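PDB 3EKI: high affinity transport system protein p37, which binds thiamine diphosphate as the extracytoplasmic lipoprotein of a high-affinity transport system, which probably takes up thiamine or its diphosphate. Local coordinates for residues Ser45-Val50 with Lys99-Gln104; Thr147-Phe152 with Val210-Tyr215; Trp220-Asp225 with Ala328-Glu333. All blocks are in the same frame, centred on the assembly; numbering follows the deposited sequence.

How the contacts relate
Contacts 1, 2 and 3 follow one another along the chain, each closing before the next opens, and each belongs to a different sheet. Contact 1 is the two-stranded parallel sheet 45-51/97-103, contact 2 part of the antiparallel sheet built on strand 141-152, and contact 3 an edge of the mixed five-stranded sheet. Contacts 1 and 3 lie on opposite sides of the chain's centre, their own centres about 43 Å apart, and each holds a calcium ion. Contact 2 lies between them, with centres about 25 Å from contact 1 and 29 Å from contact 3, and reaches thiamine diphosphate through Tyr215. This spread is consistent with the two-lobed binding-protein architecture of the PBP clan.

Contact 1: residues Ser45-Val50 with Lys99-Gln104. With CA (calcium ion), chain D.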
loop_
_atom_site.group_PDB
_atom_site.type_symbol
_atom_site.label_atom_id
_atom_site.label_comp_id
_atom_site.label_asym_id
_atom_site.label_seq_id
_atom_site.Cartn_x
_atom_site.Cartn_y
_atom_site.Cartn_z
ATOM N N SER A 45 -22.994 0.044 18.592
ATOM C CA SER A 45 -22.488 1.154 17.797
ATOM C C SER A 45 -21.074 0.791 17.340
ATOM O O SER A 45 -20.201 0.569 18.191
ATOM C CB SER A 45 -22.479 2.456 18.594
ATOM O OG SER A 45 -21.765 3.488 17.927
ATOM N N ILE A 46 -20.835 0.694 16.040
ATOM C CA ILE A 46 -19.494 0.384 15.563
ATOM C C ILE A 46 -18.996 1.606 14.795
ATOM O O ILE A 46 -19.698 2.067 13.912
ATOM C CB ILE A 46 -19.518 -0.901 14.737
ATOM C CG1 ILE A 46 -19.793 -2.167 15.558
ATOM C CG2 ILE A 46 -18.236 -1.063 13.927
ATOM C CD1 ILE A 46 -18.589 -2.597 16.379
ATOM N N THR A 47 -17.825 2.076 15.179
ATOM C CA THR A 47 -17.176 3.207 14.539
ATOM C C THR A 47 -15.874 2.775 13.866
ATOM O O THR A 47 -14.992 2.264 14.557
ATOM C CB THR A 47 -16.886 4.313 15.572
ATOM O OG1 THR A 47 -18.117 4.768 16.144
ATOM C CG2 THR A 47 -16.235 5.515 14.901
ATOM N N PHE A 48 -15.762 2.975 12.562
ATOM C CA PHE A 48 -14.541 2.775 11.797
ATOM C C PHE A 48 -13.681 4.039 11.742
ATOM O O PHE A 48 -14.158 5.147 11.466
ATOM C CB PHE A 48 -14.905 2.361 10.370
ATOM C CG PHE A 48 -15.693 1.066 10.224
ATOM C CD1 PHE A 48 -15.656 0.056 11.167
ATOM C CD2 PHE A 48 -16.479 0.873 9.100
ATOM C CE1 PHE A 48 -16.395 -1.107 10.970
ATOM C CE2 PHE A 48 -17.208 -0.282 8.892
ATOM C CZ PHE A 48 -17.142 -1.284 9.832
ATOM N N GLY A 49 -12.386 3.923 11.968
ATOM C CA GLY A 49 -11.468 5.031 11.789
ATOM C C GLY A 49 -11.162 5.122 10.304
ATOM O O GLY A 49 -10.931 4.083 9.676
ATOM N N VAL A 50 -11.203 6.342 9.782
ATOM C CA VAL A 50 -10.815 6.595 8.397
ATOM C C VAL A 50 -9.955 7.866 8.363
ATOM O O VAL A 50 -10.077 8.723 9.221
ATOM C CB VAL A 50 -11.969 6.772 7.402
ATOM C CG1 VAL A 50 -12.887 5.559 7.408
ATOM C CG2 VAL A 50 -12.733 8.059 7.691
ATOM N N LYS A 99 -20.666 3.969 11.992
ATOM C CA LYS A 99 -20.221 5.351 11.922
ATOM C C LYS A 99 -18.745 5.354 11.498
ATOM O O LYS A 99 -18.148 4.293 11.536
ATOM C CB LYS A 99 -20.391 6.093 13.247
ATOM C CG LYS A 99 -21.802 6.044 13.818
ATOM C CD LYS A 99 -21.857 6.911 15.071
ATOM C CE LYS A 99 -22.401 6.152 16.268
ATOM N NZ LYS A 99 -22.099 6.878 17.540
ATOM N N VAL A 100 -18.216 6.506 11.126
ATOM C CA VAL A 100 -16.786 6.714 10.943
ATOM C C VAL A 100 -16.372 7.900 11.814
ATOM O O VAL A 100 -17.172 8.747 12.214
ATOM C CB VAL A 100 -16.319 6.966 9.498
ATOM C CG1 VAL A 100 -16.583 5.765 8.613
ATOM C CG2 VAL A 100 -16.993 8.202 8.904
ATOM N N THR A 101 -15.074 7.896 12.095
ATOM C CA THR A 101 -14.435 8.980 12.827
ATOM C C THR A 101 -13.125 9.297 12.098
ATOM O O THR A 101 -12.467 8.351 11.625
ATOM C CB THR A 101 -14.300 8.604 14.307
ATOM O OG1 THR A 101 -13.998 9.778 15.074
ATOM C CG2 THR A 101 -13.160 7.622 14.543
ATOM N N PRO A 102 -12.743 10.561 11.922
ATOM C CA PRO A 102 -11.466 10.875 11.272
ATOM C C PRO A 102 -10.277 10.498 12.140
ATOM O O PRO A 102 -10.291 10.741 13.339
ATOM C CB PRO A 102 -11.483 12.405 11.115
ATOM C CG PRO A 102 -12.409 12.878 12.181
ATOM C CD PRO A 102 -13.464 11.801 12.264
ATOM N N ILE A 103 -9.262 9.929 11.504
ATOM C CA ILE A 103 -8.020 9.587 12.184
ATOM C C ILE A 103 -6.814 10.210 11.474
ATOM O O ILE A 103 -6.660 10.094 10.255
ATOM C CB ILE A 103 -7.819 8.065 12.274
ATOM C CG1 ILE A 103 -8.993 7.339 12.942
ATOM C CG2 ILE A 103 -6.506 7.755 12.977
ATOM C CD1 ILE A 103 -9.189 7.761 14.384
ATOM N N GLN A 104 -5.999 10.862 12.289
ATOM C CA GLN A 104 -4.903 11.689 11.752
ATOM C C GLN A 104 -3.875 10.856 11.004
ATOM O O GLN A 104 -3.436 11.225 9.907
ATOM C CB GLN A 104 -4.298 12.492 12.909
ATOM C CG GLN A 104 -5.312 13.242 13.760
ATOM C CD GLN A 104 -5.943 12.513 14.922
ATOM O OE1 GLN A 104 -7.061 11.993 14.853
ATOM N NE2 GLN A 104 -5.244 12.469 16.059
HETATM CA CA CA D . -18.334 1.387 19.423
HETATM O O HOH W 1 -19.233 3.524 18.216
HETATM O O HOH W 2 -20.019 2.279 21.091
#
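Lys99 lies beside Thr47 in a parallel strand pair, and its side chain runs back along the partner strand toward Ser45. CB passes Thr47 OG1 at 3.9 Å. CG stands anti to the carbonyl carbon (chi1 -54°), and CG and CD carry the chain onward to a bend at chi3. Beyond the bend, CE packs against Ser45 OG at 3.2 Å, and NZ lies 3.4 Å from the same OG. The hydroxyls of Ser45 and Thr47 are joined by a water that also binds a calcium ion, to which Ser45 O is a direct ligand at 2.4 Å. Thr47 divides its branches: OG1 serves this water, while CG2 meets Thr101 CB at 3.7 Å. Beneath these side chains Phe48 uses both N and O, bonding to Lys99 and Thr101 on either side of its bridge partner Val100, and Val50 likewise bonds to Thr101 and Ile103; Phe48 N to Lys99 O is 2.9 Å and Val50 N to Thr101 O 3.0 Å. The two strand directions differ by 36°, evidence of a twisted parallel pair. On the other face Val50 CG1 touches Val100 CG1 at 3.9 Å. Asp43, Pro118 and Asp121 add calcium ligands, anchoring the start of strand 45-51 beside the loop before strand 122-125. Helix 64-85 packs on Phe48 and Val100, helix 52-55 on Val50 and Pro102, and helix 354-369 on Ile46.

Contact 2: residues Thr147-Phe152 with Val210-Tyr215; sequences TTTNSF and VQANFY. With TPP (thiamine diphosphate), chain B.
Gln211 reaches across to both Thr148 and Asn150, using the two ends of one amide. Thr148 OG1 donates to Gln211 OE1 at 2.8 Å, in the carbonyl plane and on a lone pair, as the C=O...O angle of 128° indicates. At the other end Gln211 NE2 gives a hydrogen to Asn150 OD1, also at 2.8 Å, and OD1 lies almost in the plane of the Gln211 amide. The two amide planes stand 80° apart, and the Thr148 and Gln211 side chains cross at about a right angle. A bend at chi2 (-65°) turns the Gln211 chain back over strand 141-152, and with both amide atoms bonded its rotation is fixed. Below it, Thr149 and Ala212 form an antiparallel hydrogen-bonded pair, with Thr149 N to Ala212 O at 2.9 Å and Ala212 N to Thr149 O at 2.8 Å. Ser151 N donates to Val210 O at 3.0 Å, while Ser151 OG bonds to Asp207 O. Farther along 210-215, one face of the Tyr215 ring meets C6 of thiamine diphosphate, in the arm between thiazolium and diphosphate; C6 stands 3.5 Å from the ring plane, offset toward the rim, and Tyr215 OH donates to O1B of the diphosphate at 2.6 Å. This segment thus runs from the sheet into the thiamine diphosphate pocket, with strand 383-386 packed on Thr148 and Asn213 and the start of helix 256-269 on Tyr215.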
loop_
_atom_site.group_PDB
_atom_site.type_symbol
_atom_site.label_atom_id
_atom_site.label_comp_id
_atom_site.label_asym_id
_atom_site.label_seq_id
_atom_site.Cartn_x
_atom_site.Cartn_y
_atom_site.Cartn_z
ATOM N N THR A 147 -7.403 -7.223 3.239
ATOM C CA THR A 147 -7.849 -6.682 1.947
ATOM C C THR A 147 -7.038 -7.307 0.808
ATOM O O THR A 147 -5.948 -7.828 1.033
ATOM C CB THR A 147 -7.760 -5.149 1.910
ATOM O OG1 THR A 147 -6.371 -4.786 1.883
ATOM C CG2 THR A 147 -8.363 -4.476 3.130
ATOM N N THR A 148 -7.580 -7.259 -0.393
ATOM C CA THR A 148 -6.896 -7.665 -1.622
ATOM C C THR A 148 -7.086 -6.548 -2.639
ATOM O O THR A 148 -7.981 -5.708 -2.535
ATOM C CB THR A 148 -7.380 -9.002 -2.197
ATOM O OG1 THR A 148 -8.763 -8.861 -2.603
ATOM C CG2 THR A 148 -7.318 -10.134 -1.188
ATOM N N THR A 149 -6.217 -6.491 -3.645
ATOM C CA THR A 149 -6.306 -5.435 -4.661
ATOM C C THR A 149 -6.289 -6.054 -6.051
ATOM O O THR A 149 -5.713 -7.134 -6.213
ATOM C CB THR A 149 -5.146 -4.447 -4.411
ATOM O OG1 THR A 149 -5.311 -3.255 -5.181
ATOM C CG2 THR A 149 -3.791 -5.024 -4.802
ATOM N N ASN A 150 -6.887 -5.401 -7.031
ATOM C CA ASN A 150 -6.784 -5.796 -8.433
ATOM C C ASN A 150 -5.300 -5.937 -8.785
ATOM O O ASN A 150 -4.556 -5.004 -8.513
ATOM C CB ASN A 150 -7.458 -4.787 -9.356
ATOM C CG ASN A 150 -8.974 -4.744 -9.256
ATOM O OD1 ASN A 150 -9.594 -5.714 -8.810
ATOM N ND2 ASN A 150 -9.551 -3.640 -9.700
ATOM N N SER A 151 -4.914 -7.079 -9.345
ATOM C CA SER A 151 -3.536 -7.306 -9.771
ATOM C C SER A 151 -3.150 -6.337 -10.869
ATOM O O SER A 151 -3.970 -5.926 -11.680
ATOM C CB SER A 151 -3.348 -8.760 -10.234
ATOM O OG SER A 151 -3.951 -8.945 -11.512
ATOM N N PHE A 152 -1.888 -5.920 -10.901
ATOM C CA PHE A 152 -1.354 -5.240 -12.065
ATOM C C PHE A 152 -1.123 -6.252 -13.187
ATOM O O PHE A 152 -0.772 -7.417 -12.948
ATOM C CB PHE A 152 -0.038 -4.586 -11.679
ATOM C CG PHE A 152 -0.058 -3.373 -10.785
ATOM C CD1 PHE A 152 -0.751 -2.208 -11.080
ATOM C CD2 PHE A 152 0.657 -3.414 -9.594
ATOM C CE1 PHE A 152 -0.700 -1.117 -10.230
ATOM C CE2 PHE A 152 0.728 -2.326 -8.749
ATOM C CZ PHE A 152 0.039 -1.172 -9.068
ATOM N N VAL A 210 -8.007 -11.089 -11.395
ATOM C CA VAL A 210 -7.078 -11.713 -10.473
ATOM C C VAL A 210 -6.824 -10.782 -9.288
ATOM O O VAL A 210 -6.296 -9.693 -9.460
ATOM C CB VAL A 210 -5.729 -12.069 -11.123
ATOM C CG1 VAL A 210 -4.765 -12.608 -10.068
ATOM C CG2 VAL A 210 -5.933 -13.095 -12.219
ATOM N N GLN A 211 -7.199 -11.238 -8.095
ATOM C CA GLN A 211 -6.912 -10.476 -6.892
ATOM C C GLN A 211 -5.519 -10.807 -6.366
ATOM O O GLN A 211 -5.152 -11.969 -6.231
ATOM C CB GLN A 211 -7.939 -10.756 -5.797
ATOM C CG GLN A 211 -9.320 -10.198 -6.153
ATOM C CD GLN A 211 -9.325 -8.696 -6.226
ATOM O OE1 GLN A 211 -9.063 -8.008 -5.233
ATOM N NE2 GLN A 211 -9.610 -8.137 -7.400
ATOM N N ALA A 212 -4.790 -9.749 -6.071
ATOM C CA ALA A 212 -3.497 -9.858 -5.435
ATOM C C ALA A 212 -3.643 -9.599 -3.934
ATOM O O ALA A 212 -4.106 -8.543 -3.519
ATOM C CB ALA A 212 -2.534 -8.881 -6.066
ATOM N N ASN A 213 -3.224 -10.585 -3.155
ATOM C CA ASN A 213 -3.134 -10.490 -1.712
ATOM C C ASN A 213 -1.753 -10.021 -1.258
ATOM O O ASN A 213 -1.196 -10.463 -0.260
ATOM C CB ASN A 213 -3.501 -11.836 -1.100
ATOM C CG ASN A 213 -2.528 -12.927 -1.487
ATOM O OD1 ASN A 213 -1.822 -12.810 -2.497
ATOM N ND2 ASN A 213 -2.544 -13.957 -0.669
ATOM N N PHE A 214 -1.241 -9.070 -2.051
ATOM C CA PHE A 214 0.081 -8.529 -1.777
ATOM C C PHE A 214 0.294 -7.219 -2.526
ATOM O O PHE A 214 -0.455 -6.890 -3.456
ATOM C CB PHE A 214 1.133 -9.548 -2.214
ATOM C CG PHE A 214 1.152 -9.755 -3.727
ATOM C CD1 PHE A 214 1.979 -9.066 -4.605
ATOM C CD2 PHE A 214 0.287 -10.680 -4.291
ATOM C CE1 PHE A 214 1.910 -9.251 -5.971
ATOM C CE2 PHE A 214 0.217 -10.894 -5.644
ATOM C CZ PHE A 214 1.036 -10.188 -6.482
ATOM N N TYR A 215 1.367 -6.509 -2.218
ATOM C CA TYR A 215 1.880 -5.416 -3.029
ATOM C C TYR A 215 3.399 -5.429 -2.821
ATOM O O TYR A 215 3.952 -6.152 -1.981
ATOM C CB TYR A 215 1.267 -4.051 -2.743
ATOM C CG TYR A 215 1.721 -3.401 -1.454
ATOM C CD1 TYR A 215 1.562 -4.041 -0.225
ATOM C CD2 TYR A 215 2.305 -2.150 -1.443
ATOM C CE1 TYR A 215 1.967 -3.456 0.955
ATOM C CE2 TYR A 215 2.729 -1.552 -0.283
ATOM C CZ TYR A 215 2.557 -2.203 0.918
ATOM O OH TYR A 215 2.991 -1.604 2.071
HETATM N "N1'" TPP B . -4.784 2.177 -5.302
HETATM C "C2'" TPP B . -5.540 3.290 -5.133
HETATM C CM2 TPP B . -6.793 3.465 -5.998
HETATM N "N3'" TPP B . -5.206 4.215 -4.216
HETATM C "C4'" TPP B . -4.153 3.981 -3.388
HETATM N "N4'" TPP B . -3.893 4.873 -2.428
HETATM C "C5'" TPP B . -3.323 2.868 -3.583
HETATM C "C6'" TPP B . -3.684 1.973 -4.583
HETATM C "C7'" TPP B . -2.059 2.556 -2.769
HETATM N N3 TPP B . -2.258 1.758 -1.546
HETATM C C2 TPP B . -3.357 1.777 -0.792
HETATM S S1 TPP B . -3.168 0.656 0.537
HETATM C C5 TPP B . -1.556 0.216 0.025
HETATM C C4 TPP B . -1.224 1.015 -1.051
HETATM C CM4 TPP B . 0.038 0.750 -1.900
HETATM C C6 TPP B . -0.638 -0.744 0.791
HETATM C C7 TPP B . -0.060 -0.058 2.032
HETATM O O7 TPP B . 0.781 1.037 1.614
HETATM P PA TPP B . 1.152 2.295 2.512
HETATM O O1A TPP B . 1.746 3.335 1.637
HETATM O O2A TPP B . -0.042 2.744 3.305
HETATM O O3A TPP B . 2.154 1.804 3.627
HETATM P PB TPP B . 3.753 1.710 3.503
HETATM O O1B TPP B . 4.127 0.728 2.435
HETATM O O2B TPP B . 4.204 1.224 4.938
HETATM O O3B TPP B . 4.362 3.161 3.292
#

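Contact 3: residues Trp220-Asp225 with Ala328-Glu333. With CA (calcium ion), chain E.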
loop_
_atom_site.group_PDB
_atom_site.type_symbol
_atom_site.label_atom_id
_atom_site.label_comp_id
_atom_site.label_asym_id
_atom_site.label_seq_id
_atom_site.Cartn_x
_atom_site.Cartn_y
_atom_site.Cartn_z
ATOM N N TRP A 220 13.192 3.217 -8.672
ATOM C CA TRP A 220 13.313 4.009 -9.881
ATOM C C TRP A 220 14.723 4.569 -10.012
ATOM O O TRP A 220 15.368 4.872 -9.022
ATOM C CB TRP A 220 12.383 5.202 -9.850
ATOM C CG TRP A 220 10.926 4.967 -9.802
ATOM C CD1 TRP A 220 10.146 4.856 -8.673
ATOM C CD2 TRP A 220 10.030 4.801 -10.910
ATOM N NE1 TRP A 220 8.836 4.643 -9.019
ATOM C CE2 TRP A 220 8.736 4.605 -10.388
ATOM C CE3 TRP A 220 10.204 4.811 -12.302
ATOM C CZ2 TRP A 220 7.615 4.415 -11.183
ATOM C CZ3 TRP A 220 9.072 4.617 -13.076
ATOM C CH2 TRP A 220 7.799 4.421 -12.532
ATOM N N ILE A 221 15.135 4.757 -11.272
ATOM C CA ILE A 221 16.326 5.502 -11.632
ATOM C C ILE A 221 15.974 6.540 -12.689
ATOM O O ILE A 221 15.021 6.358 -13.439
ATOM C CB ILE A 221 17.459 4.572 -12.077
ATOM C CG1 ILE A 221 17.148 3.746 -13.311
ATOM C CG2 ILE A 221 17.847 3.670 -10.881
ATOM C CD1 ILE A 221 18.349 2.981 -13.855
ATOM N N LYS A 222 16.759 7.628 -12.657
ATOM C CA LYS A 222 16.489 8.743 -13.570
ATOM C C LYS A 222 17.799 9.344 -14.042
ATOM O O LYS A 222 18.697 9.474 -13.221
ATOM C CB LYS A 222 15.659 9.817 -12.894
ATOM C CG LYS A 222 15.466 11.083 -13.688
ATOM C CD LYS A 222 15.761 12.379 -13.035
ATOM C CE LYS A 222 16.788 12.471 -11.944
ATOM N NZ LYS A 222 16.980 13.827 -11.429
ATOM N N GLY A 223 17.879 9.712 -15.313
ATOM C CA GLY A 223 19.015 10.507 -15.755
ATOM C C GLY A 223 19.003 10.658 -17.265
ATOM O O GLY A 223 18.106 10.116 -17.903
ATOM N N ASN A 224 20.019 11.346 -17.769
ATOM C CA ASN A 224 20.322 11.221 -19.194
ATOM C C ASN A 224 20.938 9.861 -19.485
ATOM O O ASN A 224 21.176 9.037 -18.588
ATOM C CB ASN A 224 21.236 12.369 -19.596
ATOM C CG ASN A 224 22.576 12.359 -18.911
ATOM O OD1 ASN A 224 23.077 11.367 -18.406
ATOM N ND2 ASN A 224 23.230 13.523 -18.912
ATOM N N ASP A 225 21.184 9.593 -20.780
ATOM C CA ASP A 225 21.676 8.280 -21.149
ATOM C C ASP A 225 22.969 7.863 -20.450
ATOM O O ASP A 225 23.114 6.711 -20.028
ATOM C CB ASP A 225 21.953 8.261 -22.654
ATOM C CG ASP A 225 20.685 8.408 -23.469
ATOM O OD1 ASP A 225 19.596 8.186 -22.910
ATOM O OD2 ASP A 225 20.835 8.714 -24.674
ATOM N N ALA A 328 13.889 17.229 -20.538
ATOM C CA ALA A 328 13.721 16.819 -21.906
ATOM C C ALA A 328 14.642 15.677 -22.270
ATOM O O ALA A 328 14.171 14.726 -22.908
ATOM C CB ALA A 328 14.008 18.018 -22.813
ATOM N N ASN A 329 15.914 15.762 -21.873
ATOM C CA ASN A 329 16.775 14.644 -22.313
ATOM C C ASN A 329 17.033 13.616 -21.222
ATOM O O ASN A 329 17.994 12.831 -21.283
ATOM C CB ASN A 329 18.089 15.206 -22.854
ATOM C CG ASN A 329 19.015 15.642 -21.740
ATOM O OD1 ASN A 329 18.539 16.187 -20.748
ATOM N ND2 ASN A 329 20.303 15.381 -21.937
ATOM N N GLU A 330 16.143 13.553 -20.224
ATOM C CA GLU A 330 16.239 12.543 -19.177
ATOM C C GLU A 330 14.996 11.669 -19.187
ATOM O O GLU A 330 13.955 12.039 -19.714
ATOM C CB GLU A 330 16.437 13.197 -17.806
ATOM C CG GLU A 330 17.647 14.114 -17.805
ATOM C CD GLU A 330 18.062 14.649 -16.457
ATOM O OE1 GLU A 330 17.374 14.346 -15.461
ATOM O OE2 GLU A 330 19.083 15.379 -16.409
ATOM N N LYS A 331 15.110 10.480 -18.622
ATOM C CA LYS A 331 14.053 9.528 -18.494
ATOM C C LYS A 331 14.117 8.986 -17.050
ATOM O O LYS A 331 15.166 8.906 -16.434
ATOM C CB LYS A 331 14.168 8.328 -19.430
ATOM C CG LYS A 331 14.536 8.547 -20.874
ATOM C CD LYS A 331 14.476 7.237 -21.642
ATOM C CE LYS A 331 15.662 6.336 -21.312
ATOM N NZ LYS A 331 16.967 7.021 -21.529
ATOM N N MET A 332 12.963 8.576 -16.581
ATOM C CA MET A 332 12.801 7.836 -15.344
ATOM C C MET A 332 12.297 6.437 -15.658
ATOM O O MET A 332 11.341 6.273 -16.428
ATOM C CB MET A 332 11.784 8.595 -14.510
ATOM C CG MET A 332 11.772 8.333 -13.035
ATOM S SD MET A 332 10.621 9.469 -12.200
ATOM C CE MET A 332 10.219 8.418 -10.798
ATOM N N GLU A 333 12.918 5.408 -15.098
ATOM C CA GLU A 333 12.525 4.046 -15.383
ATOM C C GLU A 333 12.687 3.161 -14.155
ATOM O O GLU A 333 13.440 3.501 -13.242
ATOM C CB GLU A 333 13.351 3.470 -16.541
ATOM C CG GLU A 333 14.831 3.380 -16.258
ATOM C CD GLU A 333 15.691 3.222 -17.509
ATOM O OE1 GLU A 333 16.696 2.490 -17.421
ATOM O OE2 GLU A 333 15.430 3.795 -18.582
HETATM CA CA CA E . 12.066 13.269 -20.119
HETATM O O HOH W 3 16.834 15.995 -13.073
HETATM O O HOH W 4 21.328 12.972 -15.550
HETATM O O HOH W 5 20.076 11.609 -22.620
HETATM O O HOH W 6 18.776 5.405 -22.114
HETATM O O HOH W 7 12.257 13.180 -22.396
HETATM O O HOH W 8 10.810 11.306 -20.260
#
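Ile221 and Gly223 pair with Glu333 and Lys331 in an antiparallel arrangement that joins strand 217-223 to strand 331-337, an outermost strand of the mixed sheet. The N-to-C directions of 220-223 and 331-333 differ by 166°, and four backbone bonds confirm the register: Ile221 and Glu333 exchange two, with Ile221 N to Glu333 O at 2.9 Å, and Gly223 and Lys331 exchange two more. The main side-chain contact is Met332 on Trp220. A chi1 of -160° points Met332 CG away from its own amide nitrogen, and the extended chain carries the methyl over the indole: CE sits 3.8 Å from the centroid of the five-membered ring and 22° off its normal, a CH-pi contact. Its sulfur lies oblique to the six-membered ring, a Met-aromatic contact. On the opposite face of the sheet, Ile221 CG1 packs against Glu333 CG at 3.8 Å, while the carboxylate of Glu333 is salt-bridged to Lys232. At the other end Asp225 OD1 and Lys331 NZ form a salt bridge of 3.2 Å, and a water also spans the two atoms. Lys222 NZ stands 4.1 Å from Glu330 OE1, beyond a salt bridge, with a water between them that accepts from NZ; the carbonyls of Leu296, Leu299 and Phe302 hold NZ. Glu330 O binds calcium at 2.3 Å, together with Thr326, Lys327 and two waters. Asn224 OD1 caps Thr227 N at the start of helix 225-236, which packs on Ile221 and Lys331; helix 170-184 touches Glu333, and strand 304-308 flanks strand 217-223 on its other edge.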